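Local coordinates for uncharacterized protein (Bacteroides ovatus, PDB 4DQA) that is of unknown function but probably binds carbohydrate, joining an N-terminal DUF1735-type domain to a concanavalin A-like lectin/glucanase domain, at residues T158-F163 against F256-D261; S162-A167 against A227-Q232; T234-I239 against G248-I253; R287-A292 against E310-Y315. All blocks are in the same frame, centred on the assembly; numbering follows the deposited sequence.

Contact 1: residues T158-F163 against F256-D261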
# COMPACT_ATOMS: atom_id res chain seq x y z
N THR A 158 -18.84 8.65 18.27
CA THR A 158 -18.44 7.65 17.31
C THR A 158 -19.14 6.38 17.72
O THR A 158 -19.12 5.96 18.89
CB THR A 158 -16.91 7.44 17.27
OG1 THR A 158 -16.30 8.59 16.67
CG2 THR A 158 -16.56 6.22 16.42
N PHE A 159 -19.76 5.77 16.73
CA PHE A 159 -20.37 4.49 16.91
C PHE A 159 -20.05 3.75 15.65
O PHE A 159 -20.50 4.11 14.56
CB PHE A 159 -21.87 4.63 17.15
CG PHE A 159 -22.55 3.36 17.49
CD1 PHE A 159 -22.46 2.82 18.77
CD2 PHE A 159 -23.28 2.68 16.54
CE1 PHE A 159 -23.08 1.63 19.08
CE2 PHE A 159 -23.91 1.49 16.84
CZ PHE A 159 -23.81 0.96 18.11
N PHE A 160 -19.20 2.76 15.76
CA PHE A 160 -18.84 1.98 14.61
C PHE A 160 -19.93 0.93 14.41
O PHE A 160 -20.18 0.10 15.29
CB PHE A 160 -17.50 1.30 14.82
CG PHE A 160 -16.31 2.23 14.82
CD1 PHE A 160 -16.13 3.17 13.82
CD2 PHE A 160 -15.35 2.15 15.82
CE1 PHE A 160 -15.01 4.02 13.81
CE2 PHE A 160 -14.25 3.00 15.82
CZ PHE A 160 -14.08 3.93 14.81
N SER A 161 -20.59 0.97 13.26
CA SER A 161 -21.52 -0.08 12.91
C SER A 161 -20.74 -1.10 12.12
O SER A 161 -20.37 -2.14 12.65
CB SER A 161 -22.74 0.47 12.15
OG SER A 161 -22.34 1.29 11.07
N SER A 162 -20.43 -0.78 10.87
CA SER A 162 -19.46 -1.58 10.14
C SER A 162 -18.07 -1.02 10.42
O SER A 162 -17.90 0.19 10.59
CB SER A 162 -19.73 -1.55 8.65
OG SER A 162 -21.02 -2.10 8.41
N PHE A 163 -17.08 -1.89 10.53
CA PHE A 163 -15.74 -1.40 10.84
C PHE A 163 -14.69 -2.42 10.47
O PHE A 163 -14.99 -3.58 10.15
CB PHE A 163 -15.63 -1.06 12.32
CG PHE A 163 -15.60 -2.26 13.20
CD1 PHE A 163 -16.78 -2.86 13.59
CD2 PHE A 163 -14.40 -2.82 13.60
CE1 PHE A 163 -16.78 -4.00 14.38
CE2 PHE A 163 -14.39 -3.97 14.40
CZ PHE A 163 -15.59 -4.55 14.77
N PHE A 256 -20.68 -0.74 17.98
CA PHE A 256 -20.12 -0.57 19.31
C PHE A 256 -19.54 0.83 19.48
O PHE A 256 -19.19 1.51 18.51
CB PHE A 256 -19.05 -1.64 19.62
CG PHE A 256 -17.71 -1.39 18.95
CD1 PHE A 256 -17.49 -1.75 17.62
CD2 PHE A 256 -16.66 -0.82 19.65
CE1 PHE A 256 -16.25 -1.54 17.03
CE2 PHE A 256 -15.42 -0.62 19.07
CZ PHE A 256 -15.22 -0.97 17.75
N ASP A 257 -19.51 1.27 20.73
CA ASP A 257 -18.93 2.53 21.13
C ASP A 257 -17.47 2.30 21.52
O ASP A 257 -17.19 1.71 22.57
CB ASP A 257 -19.70 3.05 22.34
CG ASP A 257 -19.11 4.31 22.92
OD1 ASP A 257 -18.15 4.82 22.32
OD2 ASP A 257 -19.64 4.80 23.94
N PRO A 258 -16.52 2.73 20.67
CA PRO A 258 -15.10 2.44 20.98
C PRO A 258 -14.59 3.17 22.21
O PRO A 258 -13.54 2.83 22.77
CB PRO A 258 -14.36 2.93 19.74
CG PRO A 258 -15.23 4.05 19.21
CD PRO A 258 -16.65 3.54 19.44
N ASN A 259 -15.31 4.20 22.61
CA ASN A 259 -14.89 4.99 23.73
C ASN A 259 -15.45 4.49 25.05
O ASN A 259 -15.17 5.05 26.10
CB ASN A 259 -15.30 6.47 23.51
CG ASN A 259 -14.61 7.13 22.30
OD1 ASN A 259 -13.49 6.79 21.92
ND2 ASN A 259 -15.29 8.10 21.70
N SER A 260 -16.25 3.42 25.03
CA SER A 260 -16.84 2.97 26.28
C SER A 260 -15.79 2.38 27.23
O SER A 260 -14.75 1.83 26.83
CB SER A 260 -18.09 2.08 26.10
OG SER A 260 -17.94 1.05 25.15
N ASP A 261 -16.08 2.56 28.51
CA ASP A 261 -15.17 2.19 29.58
C ASP A 261 -13.80 2.88 29.48
O ASP A 261 -13.70 4.11 29.38
CB ASP A 261 -15.05 0.66 29.63
CG ASP A 261 -16.40 -0.01 29.60
OD1 ASP A 261 -17.36 0.59 30.13
OD2 ASP A 261 -16.50 -1.14 29.07
O HOH W 1 -18.27 7.14 21.02
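Phe256 points one edge of its ring at the face of Phe163: CE1 of Phe256 stands over the centre of that ring, 3.7 Å from CE1 of Phe163, in a T-shaped pair with planes at 74°. The neighbouring CZ atom of Phe256 meets CD2 of Phe160 at 3.7 Å, the two rings lying oblique to each other. Both Phe163 and Phe256 carry CG between the backbone N and the carbonyl carbon (chi1 72° and 76°), which stands each ring up from its chain into this aromatic cluster. Pro258 extends the apolar patch, its CG reaching CE2 of Phe160 at 3.7 Å and CG2 of Thr158 at 3.8 Å. The backbones are pinned by one antiparallel bridge, where Phe160 N donates to Phe256 O (3.0 Å) and Phe256 N to Phe160 O (2.9 Å). The ring of Phe159 lies with one face over Phe256 N, beside this bridge. Farther out, a water donates to both Thr158 O and Asp257 OD1. The same OD1 receives Asn259 N from above the carboxylate plane, an Asx turn, and a type I turn runs from Asp257 to Ser260. Val186 and Met187 also pack on Phe256, while Phe154 sets its ring edge-to-face with Phe160. Two loops of the lectin-like domain are thus joined chiefly by aromatic and apolar packing, supplemented by the two backbone bonds and the bridging water.

Contact 2: residues S162-A167 against A227-Q232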
# COMPACT_ATOMS: atom_id res chain seq x y z
N SER A 162 -20.43 -0.78 10.87
CA SER A 162 -19.46 -1.58 10.14
C SER A 162 -18.07 -1.02 10.42
O SER A 162 -17.90 0.19 10.59
CB SER A 162 -19.73 -1.55 8.65
OG SER A 162 -21.02 -2.10 8.41
N PHE A 163 -17.08 -1.89 10.53
CA PHE A 163 -15.74 -1.40 10.84
C PHE A 163 -14.69 -2.42 10.47
O PHE A 163 -14.99 -3.58 10.15
CB PHE A 163 -15.63 -1.06 12.32
CG PHE A 163 -15.60 -2.26 13.20
CD1 PHE A 163 -16.78 -2.86 13.59
CD2 PHE A 163 -14.40 -2.82 13.60
CE1 PHE A 163 -16.78 -4.00 14.38
CE2 PHE A 163 -14.39 -3.97 14.40
CZ PHE A 163 -15.59 -4.55 14.77
N THR A 164 -13.45 -1.94 10.51
CA THR A 164 -12.26 -2.76 10.27
C THR A 164 -11.16 -2.34 11.21
O THR A 164 -10.91 -1.14 11.40
CB THR A 164 -11.74 -2.56 8.83
OG1 THR A 164 -12.78 -2.88 7.90
CG2 THR A 164 -10.54 -3.45 8.55
N TYR A 165 -10.49 -3.33 11.79
CA TYR A 165 -9.20 -3.12 12.44
C TYR A 165 -8.20 -3.84 11.55
O TYR A 165 -8.45 -4.97 11.14
CB TYR A 165 -9.09 -3.83 13.79
CG TYR A 165 -9.98 -3.38 14.93
CD1 TYR A 165 -10.73 -2.21 14.88
CD2 TYR A 165 -10.05 -4.15 16.10
CE1 TYR A 165 -11.52 -1.81 15.96
CE2 TYR A 165 -10.84 -3.77 17.18
CZ TYR A 165 -11.56 -2.60 17.11
OH TYR A 165 -12.35 -2.20 18.18
N GLU A 166 -7.04 -3.24 11.30
CA GLU A 166 -5.99 -3.97 10.58
C GLU A 166 -4.62 -3.49 11.01
O GLU A 166 -4.46 -2.37 11.49
CB GLU A 166 -6.12 -3.92 9.06
CG GLU A 166 -6.06 -2.54 8.49
CD GLU A 166 -6.08 -2.50 6.97
OE1 GLU A 166 -5.60 -3.46 6.34
OE2 GLU A 166 -6.54 -1.48 6.38
N ALA A 167 -3.64 -4.37 10.87
CA ALA A 167 -2.25 -4.04 11.18
C ALA A 167 -1.33 -5.07 10.58
O ALA A 167 -1.70 -6.24 10.40
CB ALA A 167 -2.03 -4.02 12.66
N ALA A 227 -6.41 -8.66 10.12
CA ALA A 227 -7.57 -7.77 10.04
C ALA A 227 -8.81 -8.40 10.66
O ALA A 227 -9.01 -9.63 10.61
CB ALA A 227 -7.86 -7.35 8.60
N LEU A 228 -9.64 -7.56 11.25
CA LEU A 228 -10.97 -7.94 11.73
C LEU A 228 -11.95 -7.01 11.03
O LEU A 228 -11.76 -5.79 11.07
CB LEU A 228 -11.04 -7.71 13.22
CG LEU A 228 -12.44 -7.71 13.84
CD1 LEU A 228 -13.07 -9.10 13.79
CD2 LEU A 228 -12.38 -7.20 15.26
N THR A 229 -12.99 -7.57 10.42
CA THR A 229 -14.03 -6.77 9.78
C THR A 229 -15.38 -7.16 10.34
O THR A 229 -15.59 -8.31 10.76
CB THR A 229 -14.07 -6.93 8.24
OG1 THR A 229 -14.45 -8.26 7.88
CG2 THR A 229 -12.72 -6.58 7.62
N TYR A 230 -16.30 -6.21 10.36
CA TYR A 230 -17.70 -6.53 10.61
C TYR A 230 -18.54 -5.69 9.67
O TYR A 230 -18.38 -4.48 9.61
CB TYR A 230 -18.09 -6.19 12.04
CG TYR A 230 -19.55 -6.37 12.38
CD1 TYR A 230 -20.22 -7.56 12.13
CD2 TYR A 230 -20.25 -5.36 13.02
CE1 TYR A 230 -21.55 -7.74 12.49
CE2 TYR A 230 -21.58 -5.53 13.39
CZ TYR A 230 -22.21 -6.72 13.12
OH TYR A 230 -23.53 -6.87 13.49
N ASP A 231 -19.40 -6.37 8.93
CA ASP A 231 -20.36 -5.75 8.02
C ASP A 231 -21.70 -5.80 8.73
O ASP A 231 -22.33 -6.85 8.78
CB ASP A 231 -20.40 -6.54 6.72
CG ASP A 231 -21.23 -5.87 5.64
OD1 ASP A 231 -22.39 -5.48 5.90
OD2 ASP A 231 -20.70 -5.74 4.51
N GLN A 232 -22.12 -4.68 9.30
CA GLN A 232 -23.31 -4.71 10.14
C GLN A 232 -24.60 -5.10 9.39
O GLN A 232 -25.39 -5.87 9.92
CB GLN A 232 -23.46 -3.37 10.87
CG GLN A 232 -24.74 -3.24 11.68
CD GLN A 232 -25.89 -2.70 10.86
OE1 GLN A 232 -25.70 -1.80 10.03
NE2 GLN A 232 -27.09 -3.23 11.08
O HOH W 2 -23.16 -0.04 8.73
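Ser162 OG is gripped by Gln232 N, which donates to it at 2.9 Å in a nearly straight bond (163°), and by a water 3.0 Å away. The hydroxyl sits beside its own backbone N and anti to the carbonyl carbon (chi1 -61°), and from there it ties the residue ahead of strand 163-171 to the backbone of Gln232. Beyond it the strands run antiparallel. Phe163 and Tyr230 form one hydrogen-bonded pair and Tyr165 and Leu228 the next, with Phe163 O accepting from Tyr230 N at 2.9 Å. Strands 163-171 and 223-231 are neighbours in the large antiparallel sheet of the concanavalin A-like domain. On the face bearing the aromatic residues, CD2 of Leu228 reaches CE2 at the edge of the Phe163 ring and CD2 of Tyr165, both at 3.9 Å. CE1 of Phe163 also presses on CB of Tyr230 at 3.5 Å, and CE2 of Phe163 lies over the rim of the Tyr165 ring. The opposite face carries Thr164 beside Thr229, pointing the same way, their CG2 methyls 3.9 Å apart, while OG1 of Thr164 is hydrogen-bonded to Val291 O. Next to them CB of Glu166 meets CB of Ala227, and Leu298 of helix 295-300 packs on both residues.

Contact 3: residues T234-I239 against G248-I253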
# COMPACT_ATOMS: atom_id res chain seq x y z
N THR A 234 -24.98 -7.16 6.79
CA THR A 234 -25.03 -8.58 6.47
C THR A 234 -24.87 -9.39 7.74
O THR A 234 -25.21 -10.58 7.77
CB THR A 234 -23.95 -9.01 5.50
OG1 THR A 234 -22.66 -8.85 6.11
CG2 THR A 234 -24.02 -8.21 4.21
N GLY A 235 -24.29 -8.77 8.76
CA GLY A 235 -23.99 -9.45 10.01
C GLY A 235 -22.69 -10.23 10.00
O GLY A 235 -22.31 -10.82 11.01
N LYS A 236 -21.98 -10.24 8.87
CA LYS A 236 -20.80 -11.07 8.74
C LYS A 236 -19.57 -10.40 9.30
O LYS A 236 -19.33 -9.21 9.08
CB LYS A 236 -20.53 -11.43 7.28
CG LYS A 236 -21.67 -12.22 6.66
CD LYS A 236 -21.42 -12.49 5.18
CE LYS A 236 -20.30 -13.51 4.97
NZ LYS A 236 -20.13 -13.90 3.53
N THR A 237 -18.84 -11.17 10.07
CA THR A 237 -17.55 -10.72 10.59
C THR A 237 -16.49 -11.74 10.21
O THR A 237 -16.76 -12.94 10.10
CB THR A 237 -17.59 -10.47 12.12
OG1 THR A 237 -16.26 -10.24 12.64
CG2 THR A 237 -18.18 -11.64 12.86
N GLY A 238 -15.28 -11.25 9.96
CA GLY A 238 -14.18 -12.12 9.60
C GLY A 238 -12.86 -11.69 10.23
O GLY A 238 -12.65 -10.49 10.49
N ILE A 239 -12.00 -12.66 10.47
CA ILE A 239 -10.61 -12.41 10.81
C ILE A 239 -9.78 -12.92 9.64
O ILE A 239 -9.93 -14.06 9.19
CB ILE A 239 -10.19 -13.17 12.07
CG1 ILE A 239 -10.92 -12.61 13.29
CG2 ILE A 239 -8.68 -13.07 12.28
CD1 ILE A 239 -10.73 -13.39 14.56
N GLY A 248 -14.63 -16.83 10.72
CA GLY A 248 -15.74 -15.93 10.59
C GLY A 248 -16.83 -16.23 11.59
O GLY A 248 -16.87 -17.31 12.21
N SER A 249 -17.72 -15.26 11.74
CA SER A 249 -18.93 -15.46 12.52
C SER A 249 -20.04 -14.53 12.02
O SER A 249 -19.88 -13.84 10.99
CB SER A 249 -18.64 -15.22 14.01
OG SER A 249 -19.66 -15.81 14.80
N ASP A 250 -21.17 -14.57 12.71
CA ASP A 250 -22.32 -13.76 12.36
C ASP A 250 -22.81 -13.14 13.64
O ASP A 250 -23.06 -13.84 14.62
CB ASP A 250 -23.43 -14.60 11.71
CG ASP A 250 -23.01 -15.18 10.37
OD1 ASP A 250 -22.45 -16.29 10.35
OD2 ASP A 250 -23.21 -14.50 9.33
N TRP A 251 -22.93 -11.83 13.62
CA TRP A 251 -23.38 -11.08 14.79
C TRP A 251 -24.60 -10.30 14.42
O TRP A 251 -24.82 -9.97 13.23
CB TRP A 251 -22.31 -10.09 15.23
CG TRP A 251 -21.07 -10.68 15.77
CD1 TRP A 251 -20.92 -11.92 16.30
CD2 TRP A 251 -19.80 -10.04 15.85
NE1 TRP A 251 -19.62 -12.10 16.71
CE2 TRP A 251 -18.91 -10.97 16.43
CE3 TRP A 251 -19.31 -8.79 15.46
CZ2 TRP A 251 -17.57 -10.67 16.67
CZ3 TRP A 251 -17.98 -8.50 15.68
CH2 TRP A 251 -17.12 -9.44 16.28
N GLY A 252 -25.39 -9.96 15.43
CA GLY A 252 -26.60 -9.19 15.23
C GLY A 252 -26.47 -7.78 15.77
O GLY A 252 -27.43 -7.03 15.73
N ILE A 253 -25.29 -7.42 16.29
CA ILE A 253 -25.15 -6.13 16.96
C ILE A 253 -25.20 -4.97 15.98
O ILE A 253 -24.79 -5.09 14.82
CB ILE A 253 -23.83 -6.01 17.78
CG1 ILE A 253 -22.61 -6.06 16.85
CG2 ILE A 253 -23.75 -7.10 18.84
CD1 ILE A 253 -21.27 -5.79 17.53
O HOH W 3 -25.20 -12.60 9.21
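Thr237 and Ser249 form a hydrogen-bonded antiparallel pair, flanked by the non-hydrogen-bonded pairs Lys236-Asp250 and Gly238-Gly248, with segments 236-239 and 248-250 running at 160° between their N-to-C directions. Thr237 N donates to Ser249 O at 3.0 Å, and Ser249 N to Thr237 O. CG2 of Thr237 lies between the backbone N and the carbonyl carbon, leaving OG1 anti to N (chi1 171°). The methyl thereby comes down over the six-membered ring of Trp251, 3.7 Å from its centroid, in a CH-pi contact. It also meets CB of Ser249 at 3.8 Å, while OG1 is engaged by Tyr212 OH and Thr229 O. These strands, 236-241 and 244-250, make a beta hairpin at the edge of the domain's large sheet. Toward the neighbouring strand 223-231, Gly235 and Lys236 both face Asp231 in a G1 beta bulge, where Gly235 takes a positive phi (83°). Gly235 O accepts from Trp251 N at 2.9 Å. On the sheet face away from Thr237 the carboxylate of Asp250 lies alongside the Lys236 chain, OD2 being 3.8 Å from CG of Lys236. No salt bridge closes there, since NZ of Lys236 is 6.6 Å from OD2 of Asp250. A water donates to Thr234 O and to OD2 of Asp250.

Contact 4: residues R287-A292 against E310-Y315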
# COMPACT_ATOMS: atom_id res chain seq x y z
N ARG A 287 -4.48 0.47 11.41
CA ARG A 287 -5.62 1.26 10.94
C ARG A 287 -6.92 0.85 11.56
O ARG A 287 -7.15 -0.32 11.82
CB ARG A 287 -5.77 1.15 9.42
CG ARG A 287 -4.47 1.33 8.65
CD ARG A 287 -4.70 1.13 7.15
NE ARG A 287 -3.41 1.01 6.47
CZ ARG A 287 -3.17 0.20 5.46
NH1 ARG A 287 -4.13 -0.57 4.96
NH2 ARG A 287 -1.96 0.17 4.91
N VAL A 288 -7.81 1.83 11.70
CA VAL A 288 -9.21 1.55 12.03
C VAL A 288 -10.04 2.25 10.97
O VAL A 288 -9.80 3.42 10.67
CB VAL A 288 -9.62 2.09 13.39
CG1 VAL A 288 -11.11 1.83 13.63
CG2 VAL A 288 -8.81 1.45 14.50
N TRP A 289 -11.01 1.53 10.41
CA TRP A 289 -11.92 2.09 9.42
C TRP A 289 -13.33 2.02 9.94
O TRP A 289 -13.70 1.08 10.65
CB TRP A 289 -11.88 1.28 8.12
CG TRP A 289 -10.57 1.14 7.45
CD1 TRP A 289 -9.55 0.29 7.78
CD2 TRP A 289 -10.14 1.84 6.26
NE1 TRP A 289 -8.51 0.43 6.89
CE2 TRP A 289 -8.86 1.37 5.95
CE3 TRP A 289 -10.71 2.83 5.45
CZ2 TRP A 289 -8.13 1.84 4.86
CZ3 TRP A 289 -9.98 3.31 4.36
CH2 TRP A 289 -8.71 2.81 4.08
N SER A 290 -14.16 2.97 9.50
CA SER A 290 -15.59 2.95 9.80
C SER A 290 -16.43 2.27 8.70
O SER A 290 -17.63 2.56 8.53
CB SER A 290 -16.07 4.39 10.01
OG SER A 290 -15.81 5.17 8.85
N VAL A 291 -15.78 1.39 7.94
CA VAL A 291 -16.44 0.51 6.98
C VAL A 291 -15.83 -0.88 7.10
O VAL A 291 -14.73 -1.02 7.68
CB VAL A 291 -16.23 1.00 5.54
CG1 VAL A 291 -16.84 2.37 5.38
CG2 VAL A 291 -14.74 1.00 5.15
N ALA A 292 -16.52 -1.88 6.58
CA ALA A 292 -15.96 -3.21 6.45
C ALA A 292 -15.16 -3.24 5.15
O ALA A 292 -15.73 -3.20 4.06
CB ALA A 292 -17.06 -4.28 6.43
N GLU A 310 -11.45 8.40 2.68
CA GLU A 310 -12.75 8.37 3.30
C GLU A 310 -12.95 7.06 4.04
O GLU A 310 -12.63 5.99 3.52
CB GLU A 310 -13.82 8.54 2.23
CG GLU A 310 -15.23 8.55 2.78
CD GLU A 310 -15.61 9.88 3.45
OE1 GLU A 310 -14.93 10.89 3.19
OE2 GLU A 310 -16.61 9.88 4.19
N GLY A 311 -13.41 7.15 5.27
CA GLY A 311 -13.65 5.97 6.09
C GLY A 311 -12.50 5.56 6.99
O GLY A 311 -12.65 4.66 7.81
N LEU A 312 -11.35 6.21 6.84
CA LEU A 312 -10.18 5.88 7.63
C LEU A 312 -10.21 6.72 8.90
O LEU A 312 -10.05 7.95 8.85
CB LEU A 312 -8.94 6.15 6.83
CG LEU A 312 -7.61 5.78 7.44
CD1 LEU A 312 -7.50 4.27 7.80
CD2 LEU A 312 -6.48 6.18 6.48
N ALA A 313 -10.50 6.07 10.02
CA ALA A 313 -10.69 6.76 11.29
C ALA A 313 -9.41 6.94 12.09
O ALA A 313 -9.32 7.81 12.96
CB ALA A 313 -11.75 6.04 12.14
N LEU A 314 -8.42 6.09 11.82
CA LEU A 314 -7.16 6.11 12.56
C LEU A 314 -6.11 5.45 11.70
O LEU A 314 -6.38 4.41 11.09
CB LEU A 314 -7.30 5.32 13.85
CG LEU A 314 -6.03 5.28 14.70
CD1 LEU A 314 -5.82 6.65 15.30
CD2 LEU A 314 -6.08 4.20 15.76
N TYR A 315 -4.92 6.02 11.64
CA TYR A 315 -3.82 5.45 10.86
C TYR A 315 -2.50 5.76 11.50
O TYR A 315 -2.08 6.91 11.53
CB TYR A 315 -3.87 6.04 9.45
CG TYR A 315 -2.95 5.43 8.40
CD1 TYR A 315 -2.29 4.22 8.59
CD2 TYR A 315 -2.77 6.09 7.21
CE1 TYR A 315 -1.47 3.67 7.59
CE2 TYR A 315 -1.96 5.58 6.22
CZ TYR A 315 -1.35 4.36 6.39
OH TYR A 315 -0.56 3.89 5.37
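The indole of Trp289 takes CD1 of Leu312 over the centre of one face, 3.8 Å from the centroid of its six-membered ring, a CH-pi contact. At the indole edge, near its plane, lies Glu310 O, 3.9 Å from CZ3 of Trp289, and Arg293 makes a cation-pi contact with the same indole. The second flat pair is Arg287 and Tyr315, whose side chains run side by side with guanidinium and ring planes almost perpendicular (84°). NE of Arg287 stands 3.5 Å from CE1 of Tyr315, which comes to the guanidinium at its edge. An extended chain from CG to NE lays the arginine along the tyrosine ring, with CG of Arg287 3.6 Å from CD1 of Tyr315. The polar ends are held from outside: Arg287 forms salt bridges with Glu285 and Glu166, Tyr315 OH bonds to Glu285, and Trp289 NE1 donates to Glu166. The buried guanidinium is thus paired with two carboxylates, which would be expected to stabilise its charge.

Strands 282-289 and 312-316 pair antiparallel in the domain's large sheet, where a classic beta bulge sets Ala313 and Leu314 both against Val288. Val288 O consequently accepts twice, from Ala313 N at 2.8 Å and from Leu314 N at 3.2 Å, while Val288 N donates to Leu314 O. On the face away from Trp289, CB of Val288 touches CB of Leu314 at 4.0 Å. Past the strand, Ser290 N donates to Gly311 O at 2.8 Å. Gly311 turns the chain at a positive phi (93°) just before strand 312-316.

In the fold
All four contacts lie in the lectin-like domain, on the same side of the chain's centre. Contacts 2, 3 and 4 belong to one antiparallel sheet, in which strands 312-316, 282-289, 163-171, 223-231, 236-241 and 244-250 follow side by side. Contact 2 is central, its centre about 9 Å from that of contact 4 and 10 Å from that of contact 3, whereas the centres of contacts 3 and 4 are about 18 Å apart and the two do not touch. Contact 1 joins the loop leading into strand 163-171 to the loop after strand 244-250, sharing Ser162 and Phe163 with contact 2. Along the chain, contacts 2 and 3 fall within the span from 158 to 261, and contact 4 comes later. A local hairpin and longer-range pairings thereby combine in one sheet, with contact 1 fastening loops beside it.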